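Local coordinates for protein Nrps/pks (Streptomyces albus, PDB 4OPE) that probably condenses acyl units during polyketide chain extension, as the KS7 domain of OzmH, a megasynthase protein of the oxazolomycin pathway, at residues Q26-R29 with N30-E33; S84-E87 with A88-I91; I91-Q94 with E95-F98; V364-Q367 with F368-E372. All coordinates share one frame; numbering follows the deposited sequence.

Contact 1: Q26-R29 with N30-E33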
loop_
_atom_site.group_PDB
_atom_site.type_symbol
_atom_site.label_atom_id
_atom_site.label_comp_id
_atom_site.label_asym_id
_atom_site.label_seq_id
_atom_site.Cartn_x
_atom_site.Cartn_y
_atom_site.Cartn_z
ATOM N N GLN A 26 24.937 -16.473 -1.166
ATOM C CA GLN A 26 24.980 -16.837 -2.564
ATOM C C GLN A 26 24.748 -15.571 -3.402
ATOM O O GLN A 26 25.405 -15.361 -4.394
ATOM C CB GLN A 26 23.970 -17.964 -2.822
ATOM C CG GLN A 26 24.062 -18.604 -4.193
ATOM C CD GLN A 26 25.469 -19.063 -4.533
ATOM O OE1 GLN A 26 26.090 -19.784 -3.748
ATOM N NE2 GLN A 26 25.987 -18.641 -5.687
ATOM N N PHE A 27 23.893 -14.669 -2.949
ATOM C CA PHE A 27 23.700 -13.429 -3.654
ATOM C C PHE A 27 24.997 -12.682 -3.767
ATOM O O PHE A 27 25.342 -12.148 -4.832
ATOM C CB PHE A 27 22.675 -12.587 -2.888
ATOM C CG PHE A 27 22.145 -11.359 -3.622
ATOM C CD1 PHE A 27 21.842 -11.398 -4.961
ATOM C CD2 PHE A 27 21.903 -10.180 -2.925
ATOM C CE1 PHE A 27 21.312 -10.274 -5.598
ATOM C CE2 PHE A 27 21.369 -9.064 -3.555
ATOM C CZ PHE A 27 21.081 -9.106 -4.885
ATOM N N TRP A 28 25.736 -12.655 -2.665
ATOM C CA TRP A 28 26.977 -11.887 -2.607
ATOM C C TRP A 28 28.014 -12.453 -3.546
ATOM O O TRP A 28 28.591 -11.714 -4.288
ATOM C CB TRP A 28 27.539 -11.777 -1.204
ATOM C CG TRP A 28 28.857 -11.054 -1.223
ATOM C CD1 TRP A 28 30.083 -11.572 -0.911
ATOM C CD2 TRP A 28 29.098 -9.696 -1.636
ATOM N NE1 TRP A 28 31.056 -10.628 -1.078
ATOM C CE2 TRP A 28 30.488 -9.464 -1.516
ATOM C CE3 TRP A 28 28.282 -8.660 -2.090
ATOM C CZ2 TRP A 28 31.072 -8.240 -1.813
ATOM C CZ3 TRP A 28 28.877 -7.401 -2.375
ATOM C CH2 TRP A 28 30.250 -7.219 -2.245
ATOM N N ARG A 29 28.227 -13.755 -3.495
ATOM C CA ARG A 29 29.062 -14.486 -4.441
ATOM C C ARG A 29 28.769 -14.055 -5.889
ATOM O O ARG A 29 29.705 -13.705 -6.674
ATOM C CB ARG A 29 28.737 -15.974 -4.334
ATOM C CG ARG A 29 29.882 -16.933 -4.063
ATOM C CD ARG A 29 29.803 -17.590 -2.677
ATOM N NE ARG A 29 28.531 -18.284 -2.425
ATOM C CZ ARG A 29 28.087 -18.644 -1.216
ATOM N NH1 ARG A 29 28.811 -18.407 -0.115
ATOM N NH2 ARG A 29 26.904 -19.239 -1.101
ATOM N N ASN A 30 27.467 -14.070 -6.233
ATOM C CA ASN A 30 27.025 -13.760 -7.592
ATOM C C ASN A 30 27.309 -12.335 -7.988
ATOM O O ASN A 30 27.759 -12.084 -9.088
ATOM C CB ASN A 30 25.548 -14.006 -7.741
ATOM C CG ASN A 30 25.184 -15.464 -7.636
ATOM O OD1 ASN A 30 26.063 -16.338 -7.511
ATOM N ND2 ASN A 30 23.868 -15.746 -7.674
ATOM N N LEU A 31 27.012 -11.385 -7.110
ATOM C CA LEU A 31 27.368 -9.980 -7.365
ATOM C C LEU A 31 28.853 -9.860 -7.509
ATOM O O LEU A 31 29.320 -9.167 -8.370
ATOM C CB LEU A 31 26.969 -9.079 -6.194
ATOM C CG LEU A 31 25.467 -8.960 -5.967
ATOM C CD1 LEU A 31 25.152 -8.522 -4.545
ATOM C CD2 LEU A 31 24.845 -8.001 -6.961
ATOM N N ARG A 32 29.596 -10.504 -6.632
ATOM C CA ARG A 32 31.058 -10.343 -6.594
ATOM C C ARG A 32 31.699 -10.835 -7.887
ATOM O O ARG A 32 32.557 -10.197 -8.400
ATOM C CB ARG A 32 31.690 -11.094 -5.392
ATOM C CG ARG A 32 32.744 -10.260 -4.659
ATOM C CD ARG A 32 33.468 -10.992 -3.544
ATOM N NE ARG A 32 34.612 -11.721 -4.069
ATOM C CZ ARG A 32 35.886 -11.319 -4.048
ATOM N NH1 ARG A 32 36.804 -12.102 -4.589
ATOM N NH2 ARG A 32 36.267 -10.162 -3.506
ATOM N N GLU A 33 31.232 -11.956 -8.410
ATOM C CA GLU A 33 31.773 -12.551 -9.626
ATOM C C GLU A 33 31.214 -11.945 -10.923
ATOM O O GLU A 33 31.647 -12.321 -12.027
ATOM C CB GLU A 33 31.477 -14.045 -9.626
ATOM C CG GLU A 33 32.214 -14.833 -8.535
ATOM C CD GLU A 33 31.577 -16.196 -8.210
ATOM O OE1 GLU A 33 30.928 -16.814 -9.117
ATOM O OE2 GLU A 33 31.730 -16.630 -7.024
#

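Contact 2: S84-E87 with A88-I91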
loop_
_atom_site.group_PDB
_atom_site.type_symbol
_atom_site.label_atom_id
_atom_site.label_comp_id
_atom_site.label_asym_id
_atom_site.label_seq_id
_atom_site.Cartn_x
_atom_site.Cartn_y
_atom_site.Cartn_z
ATOM N N SER A 84 -3.131 -25.494 6.446
ATOM C CA SER A 84 -3.334 -26.714 5.695
ATOM C C SER A 84 -2.611 -26.657 4.369
ATOM O O SER A 84 -2.429 -25.580 3.784
ATOM C CB SER A 84 -4.817 -26.884 5.415
ATOM O OG SER A 84 -5.290 -25.775 4.689
ATOM N N GLN A 85 -2.235 -27.838 3.896
ATOM C CA GLN A 85 -1.707 -28.022 2.551
ATOM C C GLN A 85 -2.635 -27.411 1.483
ATOM O O GLN A 85 -2.174 -26.785 0.540
ATOM C CB GLN A 85 -1.513 -29.518 2.289
ATOM C CG GLN A 85 -1.321 -29.904 0.833
ATOM C CD GLN A 85 -0.026 -29.378 0.276
ATOM O OE1 GLN A 85 0.947 -29.217 1.009
ATOM N NE2 GLN A 85 0.002 -29.111 -1.029
ATOM N N VAL A 86 -3.933 -27.618 1.644
ATOM C CA VAL A 86 -4.899 -27.182 0.657
ATOM C C VAL A 86 -4.958 -25.669 0.649
ATOM O O VAL A 86 -4.930 -25.060 -0.421
ATOM C CB VAL A 86 -6.309 -27.885 0.816
ATOM C CG1 VAL A 86 -7.504 -26.941 0.635
ATOM C CG2 VAL A 86 -6.433 -29.021 -0.205
ATOM N N GLU A 87 -5.032 -25.056 1.819
ATOM C CA GLU A 87 -5.016 -23.613 1.852
ATOM C C GLU A 87 -3.762 -23.088 1.116
ATOM O O GLU A 87 -3.855 -22.157 0.330
ATOM C CB GLU A 87 -5.085 -23.075 3.285
ATOM C CG GLU A 87 -4.909 -21.558 3.344
ATOM C CD GLU A 87 -5.502 -20.890 4.592
ATOM O OE1 GLU A 87 -5.452 -21.474 5.719
ATOM O OE2 GLU A 87 -6.005 -19.745 4.431
ATOM N N ALA A 88 -2.605 -23.693 1.351
ATOM C CA ALA A 88 -1.366 -23.217 0.746
ATOM C C ALA A 88 -1.415 -23.211 -0.777
ATOM O O ALA A 88 -0.989 -22.227 -1.402
ATOM C CB ALA A 88 -0.163 -24.032 1.221
ATOM N N GLU A 89 -1.920 -24.294 -1.365
ATOM C CA GLU A 89 -2.067 -24.378 -2.808
ATOM C C GLU A 89 -2.897 -23.223 -3.379
ATOM O O GLU A 89 -2.737 -22.884 -4.548
ATOM C CB GLU A 89 -2.783 -25.660 -3.214
ATOM C CG GLU A 89 -2.027 -26.946 -3.018
ATOM C CD GLU A 89 -2.882 -28.177 -3.308
ATOM O OE1 GLU A 89 -2.294 -29.283 -3.386
ATOM O OE2 GLU A 89 -4.132 -28.049 -3.453
ATOM N N HIS A 90 -3.790 -22.666 -2.562
ATOM C CA HIS A 90 -4.792 -21.711 -3.036
ATOM C C HIS A 90 -4.366 -20.258 -2.801
ATOM O O HIS A 90 -5.059 -19.345 -3.262
ATOM C CB HIS A 90 -6.205 -22.003 -2.437
ATOM C CG HIS A 90 -6.898 -23.168 -3.076
ATOM N ND1 HIS A 90 -6.712 -24.469 -2.657
ATOM C CD2 HIS A 90 -7.741 -23.236 -4.132
ATOM C CE1 HIS A 90 -7.410 -25.288 -3.422
ATOM N NE2 HIS A 90 -8.044 -24.565 -4.326
ATOM N N ILE A 91 -3.251 -20.028 -2.101
ATOM C CA ILE A 91 -2.716 -18.683 -2.031
ATOM C C ILE A 91 -1.408 -18.526 -2.792
ATOM O O ILE A 91 -0.654 -19.476 -2.982
ATOM C CB ILE A 91 -2.553 -18.180 -0.602
ATOM C CG1 ILE A 91 -1.304 -18.763 0.002
ATOM C CG2 ILE A 91 -3.791 -18.538 0.193
ATOM C CD1 ILE A 91 -1.045 -18.317 1.422
#

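Contact 3: I91-Q94 with E95-F98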
loop_
_atom_site.group_PDB
_atom_site.type_symbol
_atom_site.label_atom_id
_atom_site.label_comp_id
_atom_site.label_asym_id
_atom_site.label_seq_id
_atom_site.Cartn_x
_atom_site.Cartn_y
_atom_site.Cartn_z
ATOM N N ILE A 91 -3.251 -20.028 -2.101
ATOM C CA ILE A 91 -2.716 -18.683 -2.031
ATOM C C ILE A 91 -1.408 -18.526 -2.792
ATOM O O ILE A 91 -0.654 -19.476 -2.982
ATOM C CB ILE A 91 -2.553 -18.180 -0.602
ATOM C CG1 ILE A 91 -1.304 -18.763 0.002
ATOM C CG2 ILE A 91 -3.791 -18.538 0.193
ATOM C CD1 ILE A 91 -1.045 -18.317 1.422
ATOM N N ASP A 92 -1.199 -17.275 -3.209
ATOM C CA ASP A 92 -0.113 -16.832 -4.070
ATOM C C ASP A 92 1.206 -17.146 -3.413
ATOM O O ASP A 92 1.335 -16.950 -2.224
ATOM C CB ASP A 92 -0.228 -15.311 -4.227
ATOM C CG ASP A 92 0.542 -14.777 -5.404
ATOM O OD1 ASP A 92 1.769 -15.021 -5.504
ATOM O OD2 ASP A 92 -0.099 -14.080 -6.223
ATOM N N PRO A 93 2.208 -17.598 -4.182
ATOM C CA PRO A 93 3.512 -17.869 -3.617
ATOM C C PRO A 93 4.203 -16.648 -3.040
ATOM O O PRO A 93 5.090 -16.781 -2.240
ATOM C CB PRO A 93 4.301 -18.433 -4.812
ATOM C CG PRO A 93 3.533 -18.096 -5.996
ATOM C CD PRO A 93 2.119 -18.100 -5.551
ATOM N N GLN A 94 3.786 -15.456 -3.427
ATOM C CA GLN A 94 4.309 -14.240 -2.816
ATOM C C GLN A 94 3.998 -14.244 -1.323
ATOM O O GLN A 94 4.855 -13.933 -0.528
ATOM C CB GLN A 94 3.767 -12.987 -3.529
ATOM C CG GLN A 94 4.192 -12.948 -4.994
ATOM C CD GLN A 94 3.612 -11.802 -5.839
ATOM O OE1 GLN A 94 4.170 -11.469 -6.904
ATOM N NE2 GLN A 94 2.506 -11.224 -5.401
ATOM N N GLU A 95 2.784 -14.596 -0.938
ATOM C CA GLU A 95 2.428 -14.656 0.488
ATOM C C GLU A 95 3.262 -15.703 1.240
ATOM O O GLU A 95 3.760 -15.479 2.305
ATOM C CB GLU A 95 0.949 -14.984 0.622
ATOM C CG GLU A 95 0.387 -14.899 2.032
ATOM C CD GLU A 95 -1.152 -14.921 2.079
ATOM O OE1 GLU A 95 -1.833 -15.143 1.053
ATOM O OE2 GLU A 95 -1.701 -14.725 3.172
ATOM N N ARG A 96 3.482 -16.833 0.627
ATOM C CA ARG A 96 4.185 -17.891 1.295
ATOM C C ARG A 96 5.664 -17.609 1.452
ATOM O O ARG A 96 6.263 -17.846 2.495
ATOM C CB ARG A 96 4.019 -19.153 0.490
ATOM C CG ARG A 96 2.555 -19.502 0.182
ATOM C CD ARG A 96 2.491 -20.834 -0.519
ATOM N NE ARG A 96 1.760 -20.773 -1.766
ATOM C CZ ARG A 96 2.108 -21.420 -2.861
ATOM N NH1 ARG A 96 3.232 -22.130 -2.935
ATOM N NH2 ARG A 96 1.330 -21.332 -3.904
ATOM N N ILE A 97 6.260 -17.117 0.384
ATOM C CA ILE A 97 7.680 -16.861 0.369
ATOM C C ILE A 97 8.034 -15.727 1.300
ATOM O O ILE A 97 9.053 -15.769 1.999
ATOM C CB ILE A 97 8.129 -16.580 -1.055
ATOM C CG1 ILE A 97 8.090 -17.909 -1.808
ATOM C CG2 ILE A 97 9.518 -15.956 -1.065
ATOM C CD1 ILE A 97 8.508 -17.809 -3.252
ATOM N N PHE A 98 7.202 -14.706 1.318
ATOM C CA PHE A 98 7.457 -13.616 2.211
ATOM C C PHE A 98 7.428 -14.038 3.702
ATOM O O PHE A 98 8.146 -13.485 4.529
ATOM C CB PHE A 98 6.478 -12.491 1.944
ATOM C CG PHE A 98 6.864 -11.212 2.566
ATOM C CD1 PHE A 98 8.042 -10.587 2.216
ATOM C CD2 PHE A 98 6.083 -10.635 3.495
ATOM C CE1 PHE A 98 8.431 -9.390 2.803
ATOM C CE2 PHE A 98 6.466 -9.428 4.088
ATOM C CZ PHE A 98 7.646 -8.814 3.740
#

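Contact 4: V364-Q367 with F368-E372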
loop_
_atom_site.group_PDB
_atom_site.type_symbol
_atom_site.label_atom_id
_atom_site.label_comp_id
_atom_site.label_asym_id
_atom_site.label_seq_id
_atom_site.Cartn_x
_atom_site.Cartn_y
_atom_site.Cartn_z
ATOM N N VAL A 364 23.595 -2.909 -1.757
ATOM C CA VAL A 364 24.380 -1.886 -1.070
ATOM C C VAL A 364 24.826 -2.334 0.339
ATOM O O VAL A 364 25.990 -2.170 0.739
ATOM C CB VAL A 364 23.566 -0.605 -0.967
ATOM C CG1 VAL A 364 24.240 0.413 -0.051
ATOM C CG2 VAL A 364 23.393 -0.046 -2.358
ATOM N N LEU A 365 23.895 -2.898 1.101
ATOM C CA LEU A 365 24.263 -3.379 2.414
ATOM C C LEU A 365 25.439 -4.332 2.336
ATOM O O LEU A 365 26.317 -4.269 3.152
ATOM C CB LEU A 365 23.078 -4.059 3.092
ATOM C CG LEU A 365 21.895 -3.121 3.327
ATOM C CD1 LEU A 365 20.728 -3.841 3.991
ATOM C CD2 LEU A 365 22.296 -1.892 4.132
ATOM N N LEU A 366 25.442 -5.233 1.377
ATOM C CA LEU A 366 26.547 -6.169 1.227
ATOM C C LEU A 366 27.793 -5.432 0.837
ATOM O O LEU A 366 28.863 -5.763 1.280
ATOM C CB LEU A 366 26.238 -7.252 0.180
ATOM C CG LEU A 366 25.122 -8.167 0.675
ATOM C CD1 LEU A 366 24.430 -8.993 -0.411
ATOM C CD2 LEU A 366 25.695 -9.034 1.803
ATOM N N GLN A 367 27.661 -4.421 0.011
ATOM C CA GLN A 367 28.841 -3.634 -0.334
ATOM C C GLN A 367 29.450 -3.017 0.957
ATOM O O GLN A 367 30.659 -3.134 1.196
ATOM C CB GLN A 367 28.527 -2.616 -1.440
ATOM C CG GLN A 367 28.378 -3.301 -2.783
ATOM C CD GLN A 367 28.275 -2.357 -3.986
ATOM O OE1 GLN A 367 28.547 -2.737 -5.117
ATOM N NE2 GLN A 367 27.892 -1.134 -3.743
ATOM N N PHE A 368 28.610 -2.406 1.791
ATOM C CA PHE A 368 29.077 -1.842 3.034
ATOM C C PHE A 368 29.824 -2.916 3.811
ATOM O O PHE A 368 30.977 -2.692 4.237
ATOM C CB PHE A 368 27.935 -1.316 3.879
ATOM C CG PHE A 368 27.371 0.021 3.436
ATOM C CD1 PHE A 368 28.064 0.888 2.620
ATOM C CD2 PHE A 368 26.126 0.425 3.906
ATOM C CE1 PHE A 368 27.516 2.124 2.271
ATOM C CE2 PHE A 368 25.576 1.657 3.570
ATOM C CZ PHE A 368 26.280 2.513 2.745
ATOM N N ARG A 369 29.216 -4.092 3.950
ATOM C CA ARG A 369 29.793 -5.117 4.807
ATOM C C ARG A 369 31.170 -5.588 4.313
ATOM O O ARG A 369 32.089 -5.702 5.094
ATOM C CB ARG A 369 28.877 -6.323 4.957
ATOM C CG ARG A 369 29.631 -7.494 5.580
ATOM C CD ARG A 369 28.771 -8.684 5.980
ATOM N NE ARG A 369 27.640 -8.294 6.841
ATOM C CZ ARG A 369 26.546 -9.037 7.076
ATOM N NH1 ARG A 369 26.392 -10.250 6.529
ATOM N NH2 ARG A 369 25.586 -8.555 7.865
ATOM N N HIS A 370 31.284 -5.895 3.024
ATOM C CA HIS A 370 32.522 -6.369 2.463
ATOM C C HIS A 370 33.406 -5.255 1.895
ATOM O O HIS A 370 34.489 -5.516 1.452
ATOM C CB HIS A 370 32.229 -7.373 1.353
ATOM C CG HIS A 370 31.412 -8.532 1.796
ATOM N ND1 HIS A 370 31.918 -9.529 2.595
ATOM C CD2 HIS A 370 30.132 -8.871 1.537
ATOM C CE1 HIS A 370 30.978 -10.427 2.829
ATOM N NE2 HIS A 370 29.884 -10.055 2.191
ATOM N N GLN A 371 32.949 -4.023 1.903
ATOM C CA GLN A 371 33.787 -2.899 1.490
ATOM C C GLN A 371 34.346 -3.072 0.083
ATOM O O GLN A 371 35.518 -2.793 -0.188
ATOM C CB GLN A 371 34.897 -2.681 2.490
ATOM C CG GLN A 371 34.382 -2.380 3.873
ATOM C CD GLN A 371 35.496 -2.156 4.868
ATOM O OE1 GLN A 371 36.565 -2.734 4.764
ATOM N NE2 GLN A 371 35.251 -1.313 5.835
ATOM N N GLU A 372 33.470 -3.500 -0.810
ATOM C CA GLU A 372 33.804 -3.732 -2.184
ATOM C C GLU A 372 32.709 -3.178 -3.035
ATOM O O GLU A 372 31.565 -3.158 -2.632
ATOM C CB GLU A 372 33.955 -5.233 -2.482
ATOM C CG GLU A 372 35.191 -5.838 -1.880
ATOM C CD GLU A 372 35.420 -7.283 -2.285
ATOM O OE1 GLU A 372 34.494 -8.110 -2.262
ATOM O OE2 GLU A 372 36.577 -7.627 -2.614
#

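Contact 1: Q26-R29 with N30-E33
Leu31 sets its CD1 methyl over the middle of the Phe27 ring, 3.9 Å from the ring centroid and 11° off the ring normal, a CH-pi contact one turn apart. The same methyl lies 4.0 Å from CE3 of Trp28, the leucine running roughly perpendicular to that side chain, so one leucine branch bridges two buried aromatic residues. Phe27 is placed for this by its first torsion, chi1 -169°, which sets CG opposite the backbone N. This is the tight side of helix 24-33, in the N-terminal half of a thiolase-fold ketosynthase domain; Phe27 and Trp28 both pack on Leu366 of helix 356-370. At its margin the aliphatic part of Arg32 lies across one face of the Trp28 indole, with CG 3.5 Å above the ring plane, offset to the rim.

A polar side follows, which turns to solvent at Arg32 and Glu33. Arg29 grips Gln26 OE1 side-on with NE and NH2, the latter at 2.8 Å; both nitrogens come from the same face of the amide, while OE1 stays close to the guanidinium plane. Gln26 NE2 gives only a weak bond to OD1 of the buried Asn30 at 2.9 Å, the two amide planes being 60° apart, and OD1 also accepts from Arg35. Farther out, Glu33 runs alongside Arg29, yet its OE2 stops 5.8 Å from Arg29 NE; the arginine pairs through NH1 with Glu475.

Contact 2: S84-E87 with A88-I91
Ala88 and Glu89 donate their backbone N-H groups to Ser84 O and Gln85 O, both at 3.1 Å, whereas His90 N turns mainly to Glu87 O, the i to i-3 pattern of a closing turn. Ser84 starts the turn from the N-cap position: its OG, 3.0 Å from Glu87 N, takes up an N-H that has no carbonyl in the preceding turn. On one flank Gln85, its chain bent at chi2, brings NE2 to Glu89 OE1 at 3.3 Å. The bond is nearly straight, 162°, and OE1 lies in the plane of the Gln85 amide but is met from above its own carboxylate, the two planes standing 85° apart. These bonds lie along a short helix, 85-90, capped at its start and followed after Ile91 and Asp92 by helix 93-108 of the ketosynthase domain. With Glu89 cut back to alanine, Gln85 NE2 would probably be left with Arg574 O and turn more freely. In the last turn the His90 ring folds back on the backbone, ND1 donating to Val86 O at 2.9 Å and 173°. That oxygen lies in the ring plane, although ND1 sits above the carbonyl plane; Val86 CG1 is 4.2 Å from ND1.

Contact 3: I91-Q94 with E95-F98
Ile97 N and Phe98 N bond to Pro93 O at 2.9 Å and to Gln94 O at 3.1 Å, the first regular i to i-4 bonds of helix 93-108, while Glu95 N reaches Asp92 O only weakly. The start is a classic capped one: Asp92 holds the N-cap and Pro93, which has no N-H to satisfy, takes the first helical position. Asp92 OD1 accepts from Gln94 N at 2.9 Å, met on the anti side, somewhat out of the carboxylate plane, and OD2 bonds Ser150.

Arg96 folds back over the first turn. Bent at chi3 (-126°), its chain swings the guanidinium back across Pro93, whose CA lies 3.8 Å above the centre of the guanidinium plane. NE and NH2 then hold Ile91 O side-on, at 3.0 and 2.9 Å, with that oxygen in the guanidinium plane. NH2 approaches almost in line with the carbonyl bond and NE from above the carbonyl plane. Two bonds thus tie the residue before the cap to the first turn and fix the rotation of the guanidinium.

Glu95 runs out extended past Ile91. Its OE2 makes a salt bridge to Arg158 and a hydrogen bond to Ser154, both of helix 152-163, and that charge, near the helix start, would probably be favoured by the helix dipole. Gln94 is buried against the central sheet, its amide bonded to Val205 N and Tyr129 O. The other carboxylate oxygen, Glu95 OE1, meets the apolar branch of Ile91 at CD1, 3.3 Å away.

Contact 4: V364-Q367 with F368-E372
Val364 and Phe368 run alongside each other in the same direction, one turn apart near the C-terminal end of helix 356-370, which finishes in a Schellman motif. The valine sends CG1 over one face of the phenyl ring, 4.2 Å from its centroid and 16° off the normal, displaced to the rim by CZ. With CG beside its backbone N, chi1 -77°, Phe368 lays the ring back along the preceding turn, where it also meets the ring of Trp402 and, on strand 416-422, Ala417. Were Phe368 a serine, Val364 CG1 would probably lose its ring partner and a gap would open beside Trp402.

At the other flank the His370 imidazole approaches Leu366 O obliquely, CD2 3.4 Å from it, while His370 N bonds the same carbonyl at 3.0 Å, nearly straight. One face of this ring has Arg369 CG 4.1 Å above its centre, and the imidazole also stacks with Trp28 of helix 24-33.

The helix ends as Gln371 turns to left-handed backbone angles, phi 56°. Its N-H is shared weakly between Gln367 O and Phe368 O, the latter at 3.3 Å; that bond and the weak one from Glu372 N to Gln367 O, 3.5 Å, form the Schellman pair. Gln367 runs extended alongside the chain that follows the helix, its OE1 taken by Val374 N, and its CG lies 3.2 Å from Glu372 O.

Along the chain contacts 1, 2, 3 and 4 follow in that order, but in space they form two pairs. Contacts 1 and 4, far apart in sequence, have centres about 11 Å apart: helix 24-33 packs against the end of helix 356-370, and Arg32 NH2 meets Glu372 OE2 in a salt bridge of 2.7 Å, joining the N-terminal and C-terminal halves of the ketosynthase. Contacts 2 and 3 are neighbours in sequence, with centres about 10 Å apart, and share Ile91 between helices 85-90 and 93-108. Contacts 3 and 4, about 29 Å apart between centres, lie on opposite sides of the chain's centre, and each packs on strands of the central mixed sheet.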